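Local coordinates for protein L-serine ammonia-lyase (PDB 5C3U) that binds pyridoxal-5'-phosphate as a member of the pyridoxal-phosphate dependent enzyme family, at residues A232-S237 with E279-A284; K275-A280 with I317-L322. All coordinates share one frame; numbering follows the deposited sequence.

Interaction 1. Residues A232-S237 with E279-A284. With PLP (pyridoxal-5'-phosphate), chain B.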
# COMPACT_ATOMS: atom_id res chain seq x y z
N ALA A 232 -11.55 -1.08 -1.72
CA ALA A 232 -10.12 -0.89 -1.50
C ALA A 232 -9.49 -2.28 -1.25
O ALA A 232 -9.19 -2.66 -0.13
CB ALA A 232 -9.86 0.06 -0.34
N THR A 233 -9.27 -3.01 -2.34
CA THR A 233 -8.91 -4.43 -2.25
C THR A 233 -7.63 -4.65 -1.46
O THR A 233 -7.56 -5.62 -0.69
CB THR A 233 -8.69 -5.00 -3.67
OG1 THR A 233 -9.84 -4.70 -4.47
CG2 THR A 233 -8.45 -6.53 -3.63
N SER A 234 -6.63 -3.77 -1.62
CA SER A 234 -5.34 -3.99 -0.98
C SER A 234 -5.36 -3.66 0.50
O SER A 234 -4.41 -3.95 1.21
CB SER A 234 -4.22 -3.24 -1.69
OG SER A 234 -4.13 -3.71 -3.02
N LEU A 235 -6.46 -3.08 0.96
CA LEU A 235 -6.61 -2.74 2.39
C LEU A 235 -7.37 -3.79 3.17
O LEU A 235 -7.48 -3.69 4.41
CB LEU A 235 -7.25 -1.35 2.57
CG LEU A 235 -6.55 -0.15 1.90
CD1 LEU A 235 -7.11 1.19 2.37
CD2 LEU A 235 -5.01 -0.17 2.01
N ILE A 236 -7.90 -4.81 2.50
CA ILE A 236 -8.55 -5.92 3.19
C ILE A 236 -7.49 -6.75 3.94
O ILE A 236 -6.51 -7.20 3.36
CB ILE A 236 -9.33 -6.82 2.20
CG1 ILE A 236 -10.40 -6.00 1.47
CG2 ILE A 236 -9.93 -8.04 2.91
CD1 ILE A 236 -11.04 -6.70 0.29
N SER A 237 -7.67 -6.93 5.25
CA SER A 237 -6.82 -7.85 6.00
C SER A 237 -7.66 -8.46 7.13
O SER A 237 -8.54 -7.79 7.67
CB SER A 237 -5.61 -7.10 6.58
OG SER A 237 -4.64 -8.00 7.12
N GLU A 279 -5.65 2.84 -7.38
CA GLU A 279 -6.62 1.97 -6.70
C GLU A 279 -7.35 2.74 -5.63
O GLU A 279 -6.82 3.72 -5.11
CB GLU A 279 -5.88 0.85 -6.00
CG GLU A 279 -5.81 -0.43 -6.77
CD GLU A 279 -5.10 -1.53 -6.00
OE1 GLU A 279 -5.31 -1.70 -4.77
OE2 GLU A 279 -4.34 -2.24 -6.66
N ALA A 280 -8.55 2.27 -5.27
CA ALA A 280 -9.28 2.84 -4.14
C ALA A 280 -8.51 2.80 -2.83
O ALA A 280 -8.78 3.63 -1.95
CB ALA A 280 -10.64 2.16 -3.99
N SER A 281 -7.57 1.84 -2.69
CA SER A 281 -6.63 1.84 -1.57
C SER A 281 -5.89 3.19 -1.42
O SER A 281 -5.86 3.80 -0.34
CB SER A 281 -5.65 0.67 -1.71
OG SER A 281 -6.39 -0.54 -1.96
N ALA A 282 -5.31 3.67 -2.51
CA ALA A 282 -4.62 4.96 -2.52
C ALA A 282 -5.65 6.07 -2.43
O ALA A 282 -5.41 7.12 -1.83
CB ALA A 282 -3.81 5.10 -3.81
N GLY A 283 -6.81 5.83 -3.04
CA GLY A 283 -7.90 6.78 -3.02
C GLY A 283 -8.32 7.08 -1.58
O GLY A 283 -8.68 8.21 -1.27
N ALA A 284 -8.27 6.08 -0.70
CA ALA A 284 -8.59 6.31 0.72
C ALA A 284 -7.72 7.41 1.34
O ALA A 284 -8.23 8.27 2.06
CB ALA A 284 -8.50 5.02 1.53
N1 PLP B . -2.12 0.61 -1.09
C2 PLP B . -1.77 -0.25 -2.06
C2A PLP B . -2.12 0.01 -3.51
C3 PLP B . -1.06 -1.47 -1.71
O3 PLP B . -0.69 -2.37 -2.68
C4 PLP B . -0.73 -1.67 -0.28
C4A PLP B . 0.02 -2.87 0.13
C5 PLP B . -1.16 -0.66 0.72
C6 PLP B . -1.85 0.46 0.23
C5A PLP B . -0.87 -0.80 2.21
O4P PLP B . -0.66 -2.17 2.51
P PLP B . -0.14 -2.83 3.89
O1P PLP B . 1.35 -2.83 3.88
O2P PLP B . -0.77 -2.07 5.07
O3P PLP B . -0.75 -4.18 3.73
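S234, L235, E279 and S281 all come to one face of the pyridine ring of pyridoxal-5'-phosphate, whose pocket they help to form. S234 CB lies over C3 of the ring, 3.6 Å away. S281 and L235 stand above the same face but beyond its rim: S281 CB is 3.6 Å from N1, and L235 CD2 is 3.7 Å from C6. E279 OE1 is on this side too, 3.8 Å from the methyl C2A. The other flat group is the E279 carboxylate, whose OE1 takes two hydroxyls. S234 OG donates to E279 OE1 at 2.9 Å on the syn side, the side of the other oxygen, while S281 OG reaches the anti lone pair of E279 OE1 at a longer 3.2 Å. The second oxygen, OE2, is bound by N80 ND2 and the backbone N of D316.

S281 OG sits beside its own backbone N (chi1 -50°) and also accepts from the S234 backbone N, at 3.3 Å and a bent 136°. It thus passes the connection on from the 3-10 turn 233-235 to the carboxylate of E279, the N-cap of helix 280-290. L235 CG lies against S281 CB. Farther from the ring the contact is apolar: A232 CB meets A280 CB at 4.3 Å, and L235 CD1 touches A284 CB.

With both oxygens held, the carboxylate has little freedom to rotate. It fixes in turn the two serines, each of which comes closest to the ring with its CB. Those two carbons pack on the ring by van der Waals contact, with the hydrogen bonds of their hydroxyls keeping them in place.

Interaction 2. Residues K275-A280 with I317-L322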
# COMPACT_ATOMS: atom_id res chain seq x y z
N LYS A 275 -4.24 12.88 -13.93
CA LYS A 275 -4.28 12.06 -15.15
C LYS A 275 -3.66 10.68 -14.85
O LYS A 275 -3.00 10.08 -15.68
CB LYS A 275 -3.53 12.72 -16.32
CG LYS A 275 -3.90 14.17 -16.65
CD LYS A 275 -5.39 14.44 -16.70
CE LYS A 275 -5.62 15.94 -16.84
NZ LYS A 275 -7.07 16.24 -16.93
N MET A 276 -3.86 10.21 -13.63
CA MET A 276 -3.36 8.91 -13.24
C MET A 276 -4.47 8.12 -12.59
O MET A 276 -5.28 8.70 -11.83
CB MET A 276 -2.23 9.06 -12.26
CG MET A 276 -0.97 9.52 -12.97
SD MET A 276 0.15 10.22 -11.77
CE MET A 276 1.32 10.95 -12.91
N LEU A 277 -4.53 6.82 -12.91
CA LEU A 277 -5.52 5.92 -12.31
C LEU A 277 -4.87 5.18 -11.17
O LEU A 277 -3.87 4.50 -11.38
CB LEU A 277 -6.06 4.89 -13.33
CG LEU A 277 -6.67 5.38 -14.64
CD1 LEU A 277 -7.23 4.21 -15.43
CD2 LEU A 277 -7.73 6.43 -14.36
N VAL A 278 -5.40 5.37 -9.96
CA VAL A 278 -4.92 4.64 -8.80
C VAL A 278 -6.05 3.84 -8.15
O VAL A 278 -7.23 4.12 -8.35
CB VAL A 278 -4.22 5.55 -7.75
CG1 VAL A 278 -3.03 6.29 -8.37
CG2 VAL A 278 -5.22 6.52 -7.12
N GLU A 279 -5.65 2.84 -7.38
CA GLU A 279 -6.62 1.97 -6.70
C GLU A 279 -7.35 2.74 -5.63
O GLU A 279 -6.82 3.72 -5.11
CB GLU A 279 -5.88 0.85 -6.00
CG GLU A 279 -5.81 -0.43 -6.77
CD GLU A 279 -5.10 -1.53 -6.00
OE1 GLU A 279 -5.31 -1.70 -4.77
OE2 GLU A 279 -4.34 -2.24 -6.66
N ALA A 280 -8.55 2.27 -5.27
CA ALA A 280 -9.28 2.84 -4.14
C ALA A 280 -8.51 2.80 -2.83
O ALA A 280 -8.78 3.63 -1.95
CB ALA A 280 -10.64 2.16 -3.99
N ILE A 317 -7.42 -1.59 -10.78
CA ILE A 317 -8.16 -0.40 -11.17
C ILE A 317 -8.17 -0.45 -12.70
O ILE A 317 -7.30 -1.07 -13.29
CB ILE A 317 -7.51 0.92 -10.64
CG1 ILE A 317 -8.40 2.14 -10.92
CG2 ILE A 317 -6.11 1.15 -11.20
CD1 ILE A 317 -9.64 2.20 -10.06
N SER A 318 -9.19 0.15 -13.31
CA SER A 318 -9.41 0.08 -14.76
C SER A 318 -10.50 1.07 -15.11
O SER A 318 -11.16 1.64 -14.23
CB SER A 318 -9.83 -1.34 -15.17
OG SER A 318 -11.13 -1.68 -14.72
N LEU A 319 -10.70 1.29 -16.41
CA LEU A 319 -11.78 2.15 -16.87
C LEU A 319 -13.14 1.60 -16.44
O LEU A 319 -14.04 2.36 -16.09
CB LEU A 319 -11.67 2.33 -18.40
CG LEU A 319 -10.39 3.09 -18.78
CD1 LEU A 319 -10.23 3.27 -20.30
CD2 LEU A 319 -10.26 4.43 -18.07
N ALA A 320 -13.28 0.27 -16.41
CA ALA A 320 -14.55 -0.28 -15.97
C ALA A 320 -14.76 -0.05 -14.46
O ALA A 320 -15.91 0.13 -14.04
CB ALA A 320 -14.68 -1.75 -16.33
N HIS A 321 -13.68 0.01 -13.68
CA HIS A 321 -13.83 0.35 -12.24
C HIS A 321 -14.39 1.74 -12.12
O HIS A 321 -15.30 1.99 -11.33
CB HIS A 321 -12.51 0.33 -11.47
CG HIS A 321 -11.98 -1.03 -11.16
ND1 HIS A 321 -11.52 -1.87 -12.12
CD2 HIS A 321 -11.77 -1.67 -9.94
CE1 HIS A 321 -11.07 -3.00 -11.53
NE2 HIS A 321 -11.22 -2.87 -10.19
N LEU A 322 -13.82 2.66 -12.90
CA LEU A 322 -14.23 4.06 -12.87
C LEU A 322 -15.68 4.25 -13.34
O LEU A 322 -16.40 5.08 -12.79
CB LEU A 322 -13.27 4.93 -13.67
CG LEU A 322 -12.03 5.34 -12.88
CD1 LEU A 322 -10.92 5.67 -13.85
CD2 LEU A 322 -12.32 6.51 -11.94
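L277 and I317 join the linker between helices 260-274 and 280-290 to the start of helix 319-329, in a partly buried contact of the pyridoxal-phosphate dependent enzyme fold. The linker runs into E279, a residue of the pyridoxal-5'-phosphate pocket, whose CA lies 4.2 Å from I317 CB. I317 packs over the peptide following V278. With CG1 anti to the backbone N (chi1 -173°) and the chain then turned at chi2 72°, both CG1 and CD1 come against V278 O, at 3.4 and 3.5 Å. Its other branch, CG2, lies 4.3 Å from L277 CB. L277 reaches out to two leucines of the helix with separate methyls. CD1 meets L319 CD2 at 4.0 Å, the side chains running nearly perpendicular, and CD2 presses on L322 CD1 at 3.3 Å, closer than normal carbon contact, so this spot is tight.

S318, the N-cap of the helix, shares a 2.6 Å hydrogen bond between its OG and H321 ND1, in the plane of the ring. The I317 CA sits 3.7 Å above the centre of one face of that ring.

No hydrogen bond crosses between the segments, so van der Waals contact does the joining, between methyls and against a backbone carbonyl. V278 O, buried under I317, has no polar partner in the model.

Going from the N terminus, the chain passes 232-237, in the loop after helix 212-219, then runs through helix 242-250, strand 253-258 and helix 260-274 before reaching 279-284, where interaction 1 closes the excursion. By then the first segment of interaction 2 has already begun, at 275. Its partner, 317-322, comes after helix 280-290 and strand 306-311. The two closures follow one another along the chain, meeting at the shared E279 and A280, and neither nests in the other; their centres are about 12 Å apart. Together they tie the N-terminal end of helix 280-290 and its lead-in to two places: the loop beside pyridoxal-5'-phosphate, and the start of the last modelled helix, 319-329.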